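Local coordinates for protein peptidase M42 (Thaumarchaeota archaeon SCGC AB-539-E09, PDB 5DS0) that probably acts as a metal-dependent aminopeptidase of the M42 (TET) family, trimming residues from peptide N-termini at a two-metal centre, here holding cobalt, within a twelve-subunit assembly, at residues Val95-Arg100 with Ile114-Pro119. Sequence-based numbering, arbitrary orientation.
Sequences VLLGQR and IASKPP
I114 sits against the type II beta turn L96-Q99, which leads into strand 100-105 of the six-stranded antiparallel barrel that M42 peptidases carry beside their metal-binding domain. Two backbone bonds join the turn to the end of strand 108-115. I114 N donates to Q99 O at 2.9 Å, almost straight (171°) and in the carbonyl plane; G98 N reaches I114 O at 3.0 Å, from above that carbonyl's plane. The dense part is the I114 side chain: CB lies 3.5 Å from L96 O, and CG2 and CD1 border the same oxygen, which also accepts the turn's own bond from Q99 N. With CG1 beside the backbone N (chi1 -61°), CD1 extends to L96 CD2 at 4.1 Å, and F72 of strand 71-77 packs on both side chains. Cut back to an alanine here, the residue would lose CG1, CG2 and CD1, which would probably leave L96 CD2 and F72 without their apolar partner and open a gap over L96 O. Past A115 the contact thins to L97 against partly exposed S116. A second subunit packs on both segments, its Q99 on Q99 and its H323 on A115. L97 CD2 ends over the A115-S116 peptide, 3.7 Å from A115 C and 3.8 Å from S116 CB.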
loop_
_atom_site.group_PDB
_atom_site.type_symbol
_atom_site.label_atom_id
_atom_site.label_comp_id
_atom_site.label_asym_id
_atom_site.label_seq_id
_atom_site.Cartn_x
_atom_site.Cartn_y
_atom_site.Cartn_z
ATOM N N VAL C 95 -1.770 22.644 15.790
ATOM C CA VAL C 95 -1.613 23.621 16.886
ATOM C C VAL C 95 -2.892 23.892 17.698
ATOM O O VAL C 95 -2.879 24.749 18.562
ATOM C CB VAL C 95 -1.082 24.986 16.392
ATOM C CG1 VAL C 95 0.255 24.836 15.707
ATOM C CG2 VAL C 95 -2.079 25.677 15.457
ATOM N N LEU C 96 -3.973 23.163 17.431
ATOM C CA LEU C 96 -5.262 23.453 18.032
ATOM C C LEU C 96 -5.574 22.681 19.306
ATOM O O LEU C 96 -6.031 23.267 20.274
ATOM C CB LEU C 96 -6.374 23.195 17.024
ATOM C CG LEU C 96 -6.430 24.107 15.799
ATOM C CD1 LEU C 96 -7.532 23.641 14.854
ATOM C CD2 LEU C 96 -6.658 25.557 16.206
ATOM N N LEU C 97 -5.398 21.368 19.300
ATOM C CA LEU C 97 -5.771 20.548 20.456
ATOM C C LEU C 97 -5.165 21.017 21.756
ATOM O O LEU C 97 -3.965 21.334 21.832
ATOM C CB LEU C 97 -5.373 19.093 20.256
ATOM C CG LEU C 97 -6.362 18.234 19.472
ATOM C CD1 LEU C 97 -5.905 16.781 19.490
ATOM C CD2 LEU C 97 -7.773 18.343 20.029
ATOM N N GLY C 98 -6.015 21.086 22.776
ATOM C CA GLY C 98 -5.581 21.418 24.130
ATOM C C GLY C 98 -5.491 22.897 24.412
ATOM O O GLY C 98 -5.066 23.291 25.500
ATOM N N GLN C 99 -5.931 23.716 23.455
ATOM C CA GLN C 99 -5.753 25.163 23.542
ATOM C C GLN C 99 -6.971 25.881 24.115
ATOM O O GLN C 99 -8.091 25.460 23.899
ATOM C CB GLN C 99 -5.446 25.736 22.169
ATOM C CG GLN C 99 -4.143 25.242 21.563
ATOM C CD GLN C 99 -2.919 25.993 22.046
ATOM O OE1 GLN C 99 -3.004 26.929 22.846
ATOM N NE2 GLN C 99 -1.770 25.587 21.553
ATOM N N ARG C 100 -6.724 26.961 24.855
ATOM C CA ARG C 100 -7.792 27.726 25.474
ATOM C C ARG C 100 -8.343 28.719 24.486
ATOM O O ARG C 100 -7.601 29.396 23.777
ATOM C CB ARG C 100 -7.284 28.500 26.669
ATOM C CG ARG C 100 -6.737 27.653 27.805
ATOM C CD ARG C 100 -5.749 28.490 28.575
ATOM N NE ARG C 100 -5.272 27.897 29.818
ATOM C CZ ARG C 100 -5.810 28.103 31.023
ATOM N NH1 ARG C 100 -6.914 28.825 31.146
ATOM N NH2 ARG C 100 -5.256 27.556 32.105
ATOM N N ILE C 114 -10.230 23.598 23.371
ATOM C CA ILE C 114 -10.373 22.786 22.169
ATOM C C ILE C 114 -10.037 21.341 22.518
ATOM O O ILE C 114 -8.991 21.057 23.122
ATOM C CB ILE C 114 -9.472 23.280 21.041
ATOM C CG1 ILE C 114 -9.853 24.711 20.660
ATOM C CG2 ILE C 114 -9.615 22.381 19.831
ATOM C CD1 ILE C 114 -8.958 25.339 19.604
ATOM N N ALA C 115 -10.936 20.431 22.175
ATOM C CA ALA C 115 -10.799 19.034 22.579
ATOM C C ALA C 115 -11.211 18.083 21.486
ATOM O O ALA C 115 -11.843 18.477 20.502
ATOM C CB ALA C 115 -11.632 18.766 23.816
ATOM N N SER C 116 -10.821 16.827 21.658
ATOM C CA SER C 116 -11.261 15.757 20.770
ATOM C C SER C 116 -11.566 14.530 21.597
ATOM O O SER C 116 -11.411 14.538 22.815
ATOM C CB SER C 116 -10.181 15.422 19.748
ATOM O OG SER C 116 -9.094 14.755 20.359
ATOM N N LYS C 117 -11.996 13.469 20.931
ATOM C CA LYS C 117 -12.054 12.169 21.577
ATOM C C LYS C 117 -10.646 11.783 22.011
ATOM O O LYS C 117 -9.711 11.919 21.218
ATOM C CB LYS C 117 -12.606 11.106 20.631
ATOM C CG LYS C 117 -14.122 11.047 20.603
ATOM C CD LYS C 117 -14.612 10.001 19.609
ATOM C CE LYS C 117 -14.601 10.529 18.176
ATOM N NZ LYS C 117 -15.032 9.481 17.219
ATOM N N PRO C 118 -10.491 11.308 23.265
ATOM C CA PRO C 118 -9.184 10.874 23.774
ATOM C C PRO C 118 -8.736 9.623 23.054
ATOM O O PRO C 118 -9.573 8.783 22.774
ATOM C CB PRO C 118 -9.439 10.560 25.254
ATOM C CG PRO C 118 -10.886 10.812 25.520
ATOM C CD PRO C 118 -11.585 11.040 24.218
ATOM N N PRO C 119 -7.430 9.490 22.769
ATOM C CA PRO C 119 -6.946 8.377 21.938
ATOM C C PRO C 119 -7.140 6.955 22.517
ATOM O O PRO C 119 -7.265 6.003 21.735
ATOM C CB PRO C 119 -5.452 8.693 21.741
ATOM C CG PRO C 119 -5.092 9.584 22.874
ATOM C CD PRO C 119 -6.333 10.352 23.243
#